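NAD(P)H-flavin oxidoreductase (Agrobacterium tumefaciens str. C58, PDB 2FRE) binds flavin mononucleotide and, as a member of the nitroreductase family, probably uses it to pass electrons from NAD(P)H to its substrates. Local coordinates at residues A[91-96]-A[154-159]; A[68-73]-A[145-150]; A[31-36]-A[61-66]. One frame throughout, in Å; residues are numbered along the deposited sequence.

Interaction 1 of 3, residues A[91-96]-A[154-159]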
ATOM      1  N   VAL A  91       3.227  11.898  -3.627  1.00 25.12           N
ATOM      2  CA  VAL A  91       2.680  10.733  -4.270  1.00 25.25           C
ATOM      3  C   VAL A  91       1.364  11.128  -4.939  1.00 25.61           C
ATOM      4  O   VAL A  91       0.454  11.639  -4.308  1.00 25.15           O
ATOM      5  CB  VAL A  91       2.438   9.572  -3.298  1.00 25.31           C
ATOM      6  CG1 VAL A  91       1.870   8.384  -4.064  1.00 26.00           C
ATOM      7  CG2 VAL A  91       3.713   9.192  -2.570  1.00 24.87           C
ATOM      8  N   ILE A  92       1.311  10.897  -6.237  1.00 25.66           N
ATOM      9  CA  ILE A  92       0.231  11.339  -7.087  1.00 26.75           C
ATOM     10  C   ILE A  92      -0.331  10.105  -7.761  1.00 26.49           C
ATOM     11  O   ILE A  92       0.385   9.114  -7.902  1.00 27.44           O
ATOM     12  CB  ILE A  92       0.804  12.308  -8.140  1.00 26.64           C
ATOM     13  CG1 ILE A  92       1.274  13.578  -7.445  1.00 27.20           C
ATOM     14  CG2 ILE A  92      -0.202  12.637  -9.246  1.00 27.26           C
ATOM     15  CD1 ILE A  92       2.489  14.117  -8.065  1.00 28.52           C
ATOM     16  N   SER A  93      -1.589  10.148  -8.183  1.00 27.25           N
ATOM     17  CA  SER A  93      -2.141   9.054  -8.997  1.00 27.40           C
ATOM     18  C   SER A  93      -3.058   9.555 -10.102  1.00 27.47           C
ATOM     19  O   SER A  93      -3.785  10.531  -9.927  1.00 27.27           O
ATOM     20  CB  SER A  93      -2.895   8.041  -8.136  1.00 26.75           C
ATOM     21  OG  SER A  93      -4.058   8.615  -7.581  1.00 27.11           O
ATOM     22  N   ARG A  94      -3.034   8.842 -11.218  1.00 28.35           N
ATOM     23  CA  ARG A  94      -3.926   9.112 -12.359  1.00 29.19           C
ATOM     24  C   ARG A  94      -5.305   8.561 -12.005  1.00 29.05           C
ATOM     25  O   ARG A  94      -5.431   7.377 -11.732  1.00 28.56           O
ATOM     26  CB  ARG A  94      -3.376   8.445 -13.622  1.00 28.85           C
ATOM     27  CG  ARG A  94      -3.994   8.954 -14.918  1.00 29.71           C
ATOM     28  CD  ARG A  94      -3.432   8.279 -16.159  1.00 31.82           C
ATOM     29  NE  ARG A  94      -3.439   9.220 -17.286  1.00 35.12           N
ATOM     30  CZ  ARG A  94      -2.408   9.492 -18.093  1.00 35.60           C
ATOM     31  NH1 ARG A  94      -1.238   8.880 -17.965  1.00 36.62           N
ATOM     32  NH2 ARG A  94      -2.565  10.384 -19.059  1.00 35.06           N
ATOM     33  N   ASP A  95      -6.327   9.419 -11.988  1.00 29.70           N
ATOM     34  CA  ASP A  95      -7.664   9.009 -11.507  1.00 30.00           C
ATOM     35  C   ASP A  95      -8.528   8.359 -12.588  1.00 30.74           C
ATOM     36  O   ASP A  95      -9.730   8.146 -12.405  1.00 29.73           O
ATOM     37  CB  ASP A  95      -8.418  10.180 -10.871  1.00 29.93           C
ATOM     38  CG  ASP A  95      -8.821  11.259 -11.869  1.00 30.91           C
ATOM     39  OD1 ASP A  95      -8.972  11.005 -13.087  1.00 28.31           O
ATOM     40  OD2 ASP A  95      -8.999  12.391 -11.404  1.00 32.52           O
ATOM     41  N   HIS A  96      -7.899   8.025 -13.700  1.00 31.65           N
ATOM     42  CA  HIS A  96      -8.601   7.456 -14.822  1.00 33.40           C
ATOM     43  C   HIS A  96      -7.606   6.642 -15.602  1.00 34.72           C
ATOM     44  O   HIS A  96      -6.403   6.781 -15.419  1.00 35.46           O
ATOM     45  CB  HIS A  96      -9.097   8.580 -15.713  1.00 32.73           C
ATOM     46  CG  HIS A  96      -7.998   9.488 -16.175  1.00 32.86           C
ATOM     47  ND1 HIS A  96      -7.411   9.371 -17.416  1.00 33.44           N
ATOM     48  CD2 HIS A  96      -7.354  10.502 -15.552  1.00 31.61           C
ATOM     49  CE1 HIS A  96      -6.463  10.281 -17.541  1.00 32.29           C
ATOM     50  NE2 HIS A  96      -6.412  10.985 -16.426  1.00 31.36           N
ATOM     51  N   LYS A 154      -4.422  13.011  -9.207  1.00 29.94           N
ATOM     52  CA  LYS A 154      -4.767  13.316  -7.830  1.00 30.47           C
ATOM     53  C   LYS A 154      -3.523  13.297  -6.923  1.00 30.33           C
ATOM     54  O   LYS A 154      -2.675  12.402  -7.032  1.00 29.83           O
ATOM     55  CB  LYS A 154      -5.793  12.292  -7.341  1.00 30.87           C
ATOM     56  CG  LYS A 154      -6.070  12.321  -5.865  1.00 31.75           C
ATOM     57  CD  LYS A 154      -7.202  11.395  -5.477  1.00 32.62           C
ATOM     58  CE  LYS A 154      -7.210  11.057  -4.008  1.00 33.99           C
ATOM     59  NZ  LYS A 154      -6.494  12.065  -3.179  1.00 38.01           N
ATOM     60  N   VAL A 155      -3.434  14.281  -6.030  1.00 29.72           N
ATOM     61  CA  VAL A 155      -2.406  14.310  -5.003  1.00 29.83           C
ATOM     62  C   VAL A 155      -2.887  13.425  -3.847  1.00 29.66           C
ATOM     63  O   VAL A 155      -3.903  13.705  -3.226  1.00 30.86           O
ATOM     64  CB  VAL A 155      -2.126  15.751  -4.506  1.00 29.80           C
ATOM     65  CG1 VAL A 155      -1.019  15.747  -3.451  1.00 30.24           C
ATOM     66  CG2 VAL A 155      -1.750  16.667  -5.683  1.00 29.61           C
ATOM     67  N   GLU A 156      -2.180  12.339  -3.603  1.00 28.87           N
ATOM     68  CA  GLU A 156      -2.524  11.401  -2.551  1.00 28.83           C
ATOM     69  C   GLU A 156      -1.907  11.806  -1.230  1.00 28.16           C
ATOM     70  O   GLU A 156      -2.605  11.870  -0.222  1.00 28.10           O
ATOM     71  CB  GLU A 156      -2.031   9.990  -2.905  1.00 29.24           C
ATOM     72  CG  GLU A 156      -2.622   9.420  -4.205  1.00 29.44           C
ATOM     73  CD  GLU A 156      -4.106   9.142  -4.110  1.00 30.03           C
ATOM     74  OE1 GLU A 156      -4.644   9.146  -2.981  1.00 31.16           O
ATOM     75  OE2 GLU A 156      -4.738   8.891  -5.153  1.00 28.22           O
ATOM     76  N   ALA A 157      -0.596  12.048  -1.223  1.00 27.40           N
ATOM     77  CA  ALA A 157       0.114  12.351   0.016  1.00 27.42           C
ATOM     78  C   ALA A 157       1.501  12.944  -0.226  1.00 26.91           C
ATOM     79  O   ALA A 157       2.091  12.756  -1.284  1.00 26.76           O
ATOM     80  CB  ALA A 157       0.228  11.090   0.869  1.00 27.59           C
ATOM     81  N   GLY A 158       2.003  13.690   0.754  1.00 26.83           N
ATOM     82  CA  GLY A 158       3.406  14.074   0.764  1.00 26.12           C
ATOM     83  C   GLY A 158       4.205  13.023   1.518  1.00 25.95           C
ATOM     84  O   GLY A 158       3.651  12.277   2.315  1.00 25.91           O
ATOM     85  N   VAL A 159       5.506  12.969   1.264  1.00 26.07           N
ATOM     86  CA  VAL A 159       6.386  12.036   1.947  1.00 25.73           C
ATOM     87  C   VAL A 159       7.703  12.712   2.238  1.00 25.37           C
ATOM     88  O   VAL A 159       8.332  13.269   1.333  1.00 25.11           O
ATOM     89  CB  VAL A 159       6.653  10.779   1.102  1.00 26.01           C
ATOM     90  CG1 VAL A 159       7.555   9.828   1.846  1.00 25.07           C
ATOM     91  CG2 VAL A 159       5.340  10.087   0.737  1.00 27.44           C
TER
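Strand segments 91-94 and 154-159 run antiparallel, their axes at 149° and 4.6 Å at closest approach, with a classic beta bulge where E156 and A157 face V91. The carbonyl of V91 serves both: E156 N lies 2.8 Å from V91 O, while the longer bond, from A157 N to V91 O, arrives on a lone pair at 3.3 Å. V91 N answers with a bond of 2.7 Å to A157 O. Past the bulge, S93 and K154 form a hydrogen-bonded pair, and the non-hydrogen-bonded pair I92–V155 falls between. There I92 CA comes within 3.1 Å of K154 O, a CA-H...O contact.

The E156 side chain, bent at chi2 (-67°), lays CB and CG beside V91 O and carries the carboxylate to S93. OE2 comes close to S93 OG, probably as a hydrogen bond, but that oxygen lies too near an atom elsewhere in the model for its place to be sure. K154 NZ makes a salt bridge with OE1 of the same carboxylate. V91 CG2 meets V159 CG2 at 3.8 Å.

These are inner strands of the antiparallel sheet. F112 of the second subunit packs on V91, E156 and A157, the last of which borders the FMN site. Helix 110-127 covers the S93–E156 side, S111 bonding E156 OE2. I92 and V155 point to the other face, against I149, while strand 55-61 flanks I92.

Interaction 2 of 3, residues A[68-73]-A[145-150]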
ATOM      1  N   PRO A  68      12.800  24.769  -1.074  1.00 20.74           N
ATOM      2  CA  PRO A  68      11.897  25.620  -0.279  1.00 20.89           C
ATOM      3  C   PRO A  68      10.447  25.628  -0.758  1.00 20.86           C
ATOM      4  O   PRO A  68       9.507  25.765   0.058  1.00 20.48           O
ATOM      5  CB  PRO A  68      12.511  27.025  -0.391  1.00 20.64           C
ATOM      6  CG  PRO A  68      13.545  26.968  -1.441  1.00 20.91           C
ATOM      7  CD  PRO A  68      13.894  25.535  -1.701  1.00 21.13           C
ATOM      8  N   LEU A  69      10.259  25.465  -2.062  1.00 20.70           N
ATOM      9  CA  LEU A  69       8.922  25.336  -2.603  1.00 21.25           C
ATOM     10  C   LEU A  69       8.260  24.068  -2.075  1.00 20.97           C
ATOM     11  O   LEU A  69       7.094  24.092  -1.676  1.00 21.32           O
ATOM     12  CB  LEU A  69       8.952  25.331  -4.124  1.00 20.74           C
ATOM     13  CG  LEU A  69       7.629  24.956  -4.812  1.00 22.55           C
ATOM     14  CD1 LEU A  69       6.505  25.974  -4.508  1.00 23.59           C
ATOM     15  CD2 LEU A  69       7.890  24.853  -6.291  1.00 22.92           C
ATOM     16  N   PHE A  70       8.988  22.959  -2.096  1.00 21.16           N
ATOM     17  CA  PHE A  70       8.453  21.701  -1.585  1.00 21.83           C
ATOM     18  C   PHE A  70       8.107  21.815  -0.102  1.00 21.99           C
ATOM     19  O   PHE A  70       7.085  21.318   0.329  1.00 22.83           O
ATOM     20  CB  PHE A  70       9.431  20.546  -1.834  1.00 21.89           C
ATOM     21  CG  PHE A  70       9.313  19.941  -3.202  1.00 21.54           C
ATOM     22  CD1 PHE A  70       9.563  20.690  -4.339  1.00 22.41           C
ATOM     23  CD2 PHE A  70       8.945  18.602  -3.358  1.00 22.19           C
ATOM     24  CE1 PHE A  70       9.433  20.120  -5.634  1.00 22.11           C
ATOM     25  CE2 PHE A  70       8.827  18.036  -4.644  1.00 21.15           C
ATOM     26  CZ  PHE A  70       9.064  18.784  -5.763  1.00 20.24           C
ATOM     27  N   VAL A  71       8.948  22.497   0.671  1.00 22.19           N
ATOM     28  CA  VAL A  71       8.661  22.719   2.093  1.00 23.11           C
ATOM     29  C   VAL A  71       7.383  23.558   2.296  1.00 23.90           C
ATOM     30  O   VAL A  71       6.533  23.229   3.131  1.00 24.78           O
ATOM     31  CB  VAL A  71       9.822  23.420   2.804  1.00 22.76           C
ATOM     32  CG1 VAL A  71       9.413  23.844   4.204  1.00 23.21           C
ATOM     33  CG2 VAL A  71      11.068  22.507   2.866  1.00 21.66           C
ATOM     34  N   GLU A  72       7.220  24.622   1.518  1.00 24.84           N
ATOM     35  CA  GLU A  72       6.134  25.567   1.800  1.00 25.24           C
ATOM     36  C   GLU A  72       4.788  25.064   1.287  1.00 25.97           C
ATOM     37  O   GLU A  72       3.758  25.653   1.617  1.00 26.13           O
ATOM     38  CB  GLU A  72       6.471  26.969   1.284  1.00 25.70           C
ATOM     39  CG  GLU A  72       6.317  27.155  -0.191  1.00 26.25           C
ATOM     40  CD  GLU A  72       6.834  28.502  -0.661  1.00 25.29           C
ATOM     41  OE1 GLU A  72       6.410  29.557  -0.119  1.00 23.13           O
ATOM     42  OE2 GLU A  72       7.659  28.496  -1.598  1.00 24.91           O
ATOM     43  N   LEU A  73       4.818  23.971   0.503  1.00 26.26           N
ATOM     44  CA  LEU A  73       3.637  23.247   0.052  1.00 26.68           C
ATOM     45  C   LEU A  73       3.074  22.314   1.134  1.00 26.83           C
ATOM     46  O   LEU A  73       1.983  21.773   0.985  1.00 27.84           O
ATOM     47  CB  LEU A  73       3.934  22.441  -1.215  1.00 26.45           C
ATOM     48  CG  LEU A  73       4.121  23.265  -2.500  1.00 26.73           C
ATOM     49  CD1 LEU A  73       4.583  22.358  -3.637  1.00 27.54           C
ATOM     50  CD2 LEU A  73       2.849  23.987  -2.862  1.00 26.25           C
ATOM     51  N   GLU A 145      -0.963  23.193  -8.834  1.00 27.11           N
ATOM     52  CA  GLU A 145      -0.643  24.388  -9.605  1.00 27.02           C
ATOM     53  C   GLU A 145       0.870  24.580  -9.714  1.00 27.03           C
ATOM     54  O   GLU A 145       1.389  24.750 -10.806  1.00 26.83           O
ATOM     55  CB  GLU A 145      -1.273  25.610  -8.946  1.00 27.16           C
ATOM     56  CG  GLU A 145      -1.111  26.890  -9.729  1.00 29.24           C
ATOM     57  CD  GLU A 145      -1.720  26.800 -11.125  1.00 33.73           C
ATOM     58  OE1 GLU A 145      -2.753  26.097 -11.288  1.00 35.96           O
ATOM     59  OE2 GLU A 145      -1.161  27.431 -12.056  1.00 36.42           O
ATOM     60  N   LYS A 146       1.572  24.545  -8.579  1.00 26.57           N
ATOM     61  CA  LYS A 146       3.006  24.850  -8.550  1.00 26.80           C
ATOM     62  C   LYS A 146       3.885  23.757  -9.164  1.00 26.64           C
ATOM     63  O   LYS A 146       4.980  24.053  -9.648  1.00 26.64           O
ATOM     64  CB  LYS A 146       3.479  25.137  -7.117  1.00 27.12           C
ATOM     65  CG  LYS A 146       2.921  26.404  -6.496  1.00 28.12           C
ATOM     66  CD  LYS A 146       3.568  27.688  -7.036  1.00 29.80           C
ATOM     67  CE  LYS A 146       3.270  28.872  -6.098  1.00 30.09           C
ATOM     68  NZ  LYS A 146       3.507  30.219  -6.687  1.00 30.56           N
ATOM     69  N   LEU A 147       3.436  22.503  -9.124  1.00 26.16           N
ATOM     70  CA  LEU A 147       4.239  21.388  -9.642  1.00 26.08           C
ATOM     71  C   LEU A 147       3.752  20.887 -11.001  1.00 25.88           C
ATOM     72  O   LEU A 147       4.221  19.857 -11.487  1.00 25.64           O
ATOM     73  CB  LEU A 147       4.306  20.228  -8.629  1.00 25.90           C
ATOM     74  CG  LEU A 147       4.870  20.600  -7.239  1.00 26.77           C
ATOM     75  CD1 LEU A 147       5.059  19.389  -6.403  1.00 27.43           C
ATOM     76  CD2 LEU A 147       6.208  21.379  -7.317  1.00 27.71           C
ATOM     77  N   ASP A 148       2.833  21.632 -11.610  1.00 25.89           N
ATOM     78  CA  ASP A 148       2.369  21.370 -12.978  1.00 26.47           C
ATOM     79  C   ASP A 148       1.746  19.993 -13.110  1.00 26.78           C
ATOM     80  O   ASP A 148       2.018  19.270 -14.064  1.00 27.29           O
ATOM     81  CB  ASP A 148       3.513  21.501 -13.988  1.00 26.78           C
ATOM     82  CG  ASP A 148       4.133  22.881 -13.998  1.00 28.03           C
ATOM     83  OD1 ASP A 148       3.373  23.865 -13.862  1.00 27.93           O
ATOM     84  OD2 ASP A 148       5.381  22.975 -14.137  1.00 30.20           O
ATOM     85  N   ILE A 149       0.914  19.625 -12.144  1.00 26.53           N
ATOM     86  CA  ILE A 149       0.261  18.344 -12.206  1.00 27.36           C
ATOM     87  C   ILE A 149      -0.903  18.479 -13.178  1.00 27.67           C
ATOM     88  O   ILE A 149      -1.710  19.394 -13.021  1.00 28.08           O
ATOM     89  CB  ILE A 149      -0.190  17.894 -10.822  1.00 26.84           C
ATOM     90  CG1 ILE A 149       1.064  17.652  -9.962  1.00 26.75           C
ATOM     91  CG2 ILE A 149      -1.083  16.626 -10.928  1.00 26.66           C
ATOM     92  CD1 ILE A 149       0.792  17.545  -8.523  1.00 28.26           C
ATOM     93  N   PRO A 150      -0.982  17.582 -14.185  1.00 28.06           N
ATOM     94  CA  PRO A 150      -2.023  17.697 -15.209  1.00 28.29           C
ATOM     95  C   PRO A 150      -3.380  17.308 -14.668  1.00 28.41           C
ATOM     96  O   PRO A 150      -3.471  16.701 -13.603  1.00 28.68           O
ATOM     97  CB  PRO A 150      -1.581  16.694 -16.289  1.00 28.61           C
ATOM     98  CG  PRO A 150      -0.231  16.193 -15.856  1.00 28.09           C
ATOM     99  CD  PRO A 150      -0.133  16.405 -14.418  1.00 27.63           C
TER
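L147 turns its CG beside its own backbone N (chi1 -57°) and extends from there (chi2 -173°), which spreads its two methyls before L69, F70 and L73. L73 takes the same shape, with chi1 -72°, and the two leucines reach toward each other tip to tip: L73 CD1 lies 4.0 Å from L147 CG and almost as near to L147 CD1.

The other methyl, L147 CD2, touches two residues of helix 67-72. It approaches the F70 ring obliquely, 3.8 Å from CE1, and it stands 4.0 Å from L69 CD2, the two leucine side chains lying alongside each other and running in opposite senses. L147 CD1 also reaches the CZ corner of the same ring, so both branches of the leucine bear on F70. L69 uses its second methyl on K146: its CD1 is 4.1 Å from K146 CB, and the lysine CG is equally close. Farther out the lysine turns away, so its CB and CG alone take part.

No hydrogen bond joins the two segments; the contact is apolar, made where L147 leaves helical geometry just after helix 140-146. G193 of the second subunit packs on F70 and L147, and R194 of that subunit on L69; the L147 backbone also hydrogen-bonds to that subunit.

Beneath the pair lies the central sheet: F90 of strand 87-98 touches both L73 and L147, while V58 of strand 55-61 touches F70 and L147. A backbone bond between L73 and F139 ties the end of the first segment to the approach to helix 140-146.

Interaction 3 of 3, residues A[31-36]-A[61-66]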
HETATM    1  N   MSE A  31      20.840  12.763   0.928  1.00 28.40           N
HETATM    2  CA  MSE A  31      20.683  11.353   0.596  1.00 29.10           C
HETATM    3  C   MSE A  31      21.268  11.117  -0.779  1.00 28.21           C
HETATM    4  O   MSE A  31      20.966  11.855  -1.705  1.00 27.98           O
HETATM    5  CB  MSE A  31      19.215  10.936   0.544  1.00 29.06           C
HETATM    6  CG  MSE A  31      19.027   9.497   0.089  1.00 28.46           C
HETATM    7 SE   MSE A  31      17.134   8.980  -0.091  1.00 36.83          SE
HETATM    8  CE  MSE A  31      16.611   9.227   1.805  1.00 33.13           C
ATOM      9  N   PRO A  32      22.094  10.077  -0.929  1.00 27.86           N
ATOM     10  CA  PRO A  32      22.642   9.815  -2.260  1.00 28.16           C
ATOM     11  C   PRO A  32      21.543   9.729  -3.320  1.00 28.40           C
ATOM     12  O   PRO A  32      20.461   9.177  -3.049  1.00 28.40           O
ATOM     13  CB  PRO A  32      23.376   8.484  -2.074  1.00 28.10           C
ATOM     14  CG  PRO A  32      23.764   8.471  -0.654  1.00 27.56           C
ATOM     15  CD  PRO A  32      22.603   9.123   0.067  1.00 27.95           C
ATOM     16  N   LYS A  33      21.778  10.313  -4.494  1.00 28.75           N
ATOM     17  CA  LYS A  33      20.759  10.297  -5.559  1.00 29.11           C
ATOM     18  C   LYS A  33      20.279   8.876  -5.877  1.00 28.78           C
ATOM     19  O   LYS A  33      19.061   8.662  -6.068  1.00 27.98           O
ATOM     20  CB  LYS A  33      21.257  11.000  -6.834  1.00 30.59           C
ATOM     21  CG  LYS A  33      20.847  12.500  -6.951  1.00 32.83           C
ATOM     22  CD  LYS A  33      21.470  13.369  -5.873  1.00 35.09           C
ATOM     23  CE  LYS A  33      20.932  14.822  -5.863  1.00 35.78           C
ATOM     24  NZ  LYS A  33      20.508  15.338  -7.211  1.00 39.16           N
ATOM     25  N   GLU A  34      21.215   7.917  -5.930  1.00 28.85           N
ATOM     26  CA  GLU A  34      20.880   6.513  -6.267  1.00 28.55           C
ATOM     27  C   GLU A  34      19.984   5.851  -5.214  1.00 27.74           C
ATOM     28  O   GLU A  34      19.162   4.972  -5.547  1.00 26.65           O
ATOM     29  CB  GLU A  34      22.142   5.657  -6.454  1.00 29.06           C
ATOM     30  CG  GLU A  34      21.874   4.296  -7.157  1.00 29.82           C
ATOM     31  CD  GLU A  34      22.965   3.227  -6.926  1.00 31.22           C
ATOM     32  OE1 GLU A  34      23.129   2.731  -5.780  1.00 32.83           O
ATOM     33  OE2 GLU A  34      23.634   2.859  -7.911  1.00 34.29           O
ATOM     34  N   HIS A  35      20.154   6.257  -3.954  1.00 26.79           N
ATOM     35  CA  HIS A  35      19.325   5.747  -2.864  1.00 27.01           C
ATOM     36  C   HIS A  35      17.872   6.138  -3.101  1.00 26.31           C
ATOM     37  O   HIS A  35      16.995   5.289  -2.982  1.00 24.91           O
ATOM     38  CB  HIS A  35      19.818   6.229  -1.493  1.00 27.42           C
ATOM     39  CG  HIS A  35      21.025   5.492  -0.991  1.00 28.09           C
ATOM     40  ND1 HIS A  35      21.559   5.697   0.266  1.00 27.73           N
ATOM     41  CD2 HIS A  35      21.778   4.524  -1.562  1.00 29.72           C
ATOM     42  CE1 HIS A  35      22.604   4.911   0.433  1.00 30.24           C
ATOM     43  NE2 HIS A  35      22.761   4.186  -0.660  1.00 30.39           N
ATOM     44  N   LEU A  36      17.613   7.395  -3.490  1.00 26.10           N
ATOM     45  CA  LEU A  36      16.216   7.803  -3.741  1.00 26.17           C
ATOM     46  C   LEU A  36      15.630   7.072  -4.937  1.00 25.53           C
ATOM     47  O   LEU A  36      14.470   6.674  -4.922  1.00 25.74           O
ATOM     48  CB  LEU A  36      16.056   9.315  -3.947  1.00 25.40           C
ATOM     49  CG  LEU A  36      14.588   9.770  -4.139  1.00 26.19           C
ATOM     50  CD1 LEU A  36      13.730   9.399  -2.979  1.00 25.06           C
ATOM     51  CD2 LEU A  36      14.522  11.279  -4.357  1.00 27.39           C
ATOM     52  N   HIS A  61      15.406  16.775  -3.591  1.00 25.85           N
ATOM     53  CA  HIS A  61      16.416  16.597  -2.540  1.00 25.97           C
ATOM     54  C   HIS A  61      16.607  17.885  -1.753  1.00 26.50           C
ATOM     55  O   HIS A  61      16.377  18.989  -2.251  1.00 26.28           O
ATOM     56  CB  HIS A  61      17.761  16.200  -3.146  1.00 26.29           C
ATOM     57  CG  HIS A  61      17.820  14.782  -3.618  1.00 27.41           C
ATOM     58  ND1 HIS A  61      18.283  13.752  -2.822  1.00 27.17           N
ATOM     59  CD2 HIS A  61      17.502  14.225  -4.814  1.00 26.41           C
ATOM     60  CE1 HIS A  61      18.224  12.622  -3.503  1.00 27.70           C
ATOM     61  NE2 HIS A  61      17.768  12.883  -4.717  1.00 27.50           N
ATOM     62  N   LYS A  62      17.092  17.732  -0.534  1.00 27.65           N
ATOM     63  CA  LYS A  62      17.432  18.860   0.325  1.00 28.90           C
ATOM     64  C   LYS A  62      18.315  19.929  -0.351  1.00 28.66           C
ATOM     65  O   LYS A  62      18.147  21.118  -0.058  1.00 29.18           O
ATOM     66  CB  LYS A  62      18.128  18.362   1.595  1.00 29.50           C
ATOM     67  CG  LYS A  62      17.707  19.114   2.815  1.00 31.72           C
ATOM     68  CD  LYS A  62      18.884  19.567   3.605  1.00 36.50           C
ATOM     69  CE  LYS A  62      18.421  20.205   4.903  1.00 38.31           C
ATOM     70  NZ  LYS A  62      17.136  19.574   5.316  1.00 37.95           N
ATOM     71  N   ASP A  63      19.210  19.518  -1.264  1.00 29.46           N
ATOM     72  CA  ASP A  63      20.066  20.462  -2.057  1.00 29.67           C
ATOM     73  C   ASP A  63      19.445  21.076  -3.322  1.00 29.80           C
ATOM     74  O   ASP A  63      20.118  21.790  -4.067  1.00 30.73           O
ATOM     75  CB  ASP A  63      21.398  19.802  -2.453  1.00 30.40           C
ATOM     76  CG  ASP A  63      21.263  18.765  -3.599  1.00 31.97           C
ATOM     77  OD1 ASP A  63      20.158  18.287  -3.892  1.00 35.07           O
ATOM     78  OD2 ASP A  63      22.302  18.404  -4.200  1.00 33.85           O
ATOM     79  N   SER A  64      18.172  20.817  -3.562  1.00 29.36           N
ATOM     80  CA  SER A  64      17.501  21.274  -4.759  1.00 28.41           C
ATOM     81  C   SER A  64      17.219  22.774  -4.722  1.00 27.48           C
ATOM     82  O   SER A  64      16.847  23.305  -3.685  1.00 25.81           O
ATOM     83  CB  SER A  64      16.158  20.572  -4.898  1.00 28.50           C
ATOM     84  OG  SER A  64      15.430  21.100  -6.025  1.00 31.24           O
ATOM     85  N   GLU A  65      17.318  23.422  -5.879  1.00 26.97           N
ATOM     86  CA  GLU A  65      16.811  24.789  -6.052  1.00 27.32           C
ATOM     87  C   GLU A  65      15.345  24.926  -5.657  1.00 26.63           C
ATOM     88  O   GLU A  65      14.925  26.008  -5.292  1.00 27.78           O
ATOM     89  CB  GLU A  65      16.944  25.252  -7.506  1.00 27.78           C
ATOM     90  CG  GLU A  65      18.364  25.487  -8.003  1.00 31.08           C
ATOM     91  CD  GLU A  65      18.975  26.786  -7.490  1.00 34.92           C
ATOM     92  OE1 GLU A  65      19.038  27.778  -8.263  1.00 37.63           O
ATOM     93  OE2 GLU A  65      19.398  26.802  -6.314  1.00 37.07           O
ATOM     94  N   ASP A  66      14.566  23.848  -5.749  1.00 26.22           N
ATOM     95  CA  ASP A  66      13.144  23.895  -5.384  1.00 25.44           C
ATOM     96  C   ASP A  66      12.778  23.335  -4.018  1.00 23.81           C
ATOM     97  O   ASP A  66      11.602  23.203  -3.710  1.00 23.63           O
ATOM     98  CB  ASP A  66      12.315  23.167  -6.425  1.00 26.42           C
ATOM     99  CG  ASP A  66      12.346  23.853  -7.755  1.00 27.58           C
ATOM    100  OD1 ASP A  66      12.139  25.098  -7.828  1.00 31.56           O
ATOM    101  OD2 ASP A  66      12.576  23.125  -8.728  1.00 31.28           O
TER
HETATM  102  O   HOH W   1      19.062  14.680  -0.337  1.00 22.84           O
HETATM  103  O   HOH W   2      17.645  10.923  -6.671  1.00 28.86           O
HETATM  104  O   HOH W   3      19.074  17.884  -6.225  1.00 47.52           O
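M31 and P32 lead into helix 33-44, with P32 at the N-cap, while H61 ends strand 55-61 and opens a type I turn to S64, closed by S64 N on H61 O; the nearest CA atoms across the contact, those of M31 and H61, are 7.5 Å apart. H61 CG stands anti to the carbonyl carbon (chi1 -75°), and the imidazole lies against the first turn of the helix. K33 sets its CE over one face of the ring, 3.8 Å from the H61 ring centroid and 16° off the normal, a CH-pi contact. L36 CD2 approaches obliquely, 3.6 Å from H61 NE2, and M31 O is 3.4 Å from H61 CE1.

In the ring plane, two waters occupy the edge and link the ring nitrogens to M31 and K33 of the other segment. One lies 2.8 Å from H61 ND1 and accepts from M31 N; the other lies 2.8 Å from H61 NE2 and donates to K33 O.

The contact thus joins the start of helix 33-44 to the loop connecting strand 55-61 with helix 67-72, within the nitroreductase family region. Farther along that loop, S64 OG accepts from D66 N in an ST turn, just before helix 67-72.

K33 is bent at chi2 (65°) and again at chi4, and its NZ stops 4.5 Å from D63 OD1, beyond a salt bridge. A water spans the gap, accepting from K33 NZ and donating to D63 OD1 at 2.6 Å. From the second subunit, E192 packs on H61, and R194 makes a salt bridge with D66.

Overall arrangement
Interactions 1 and 2 touch directly, with centres 13 Å apart: I149 CD1 lies 3.9 Å from both I92 CD1 and V155 CG2, joining the loop after helix 140-146 to the central strands. Interaction 3 closes at D66, shortly before helix 67-72 carries the chain into interaction 2, and their centres are 16 Å apart; beyond that junction they do not touch. Interactions 1 and 3 keep about 8 Å between nearest atoms. Interaction 1 is next to the flavin, the side chain of A157 being about 4 Å from a bound FMN, against about 12 Å for L73 of interaction 2. All three meet the second subunit, and R194 of that chain reaches both 68-73 and 61-66.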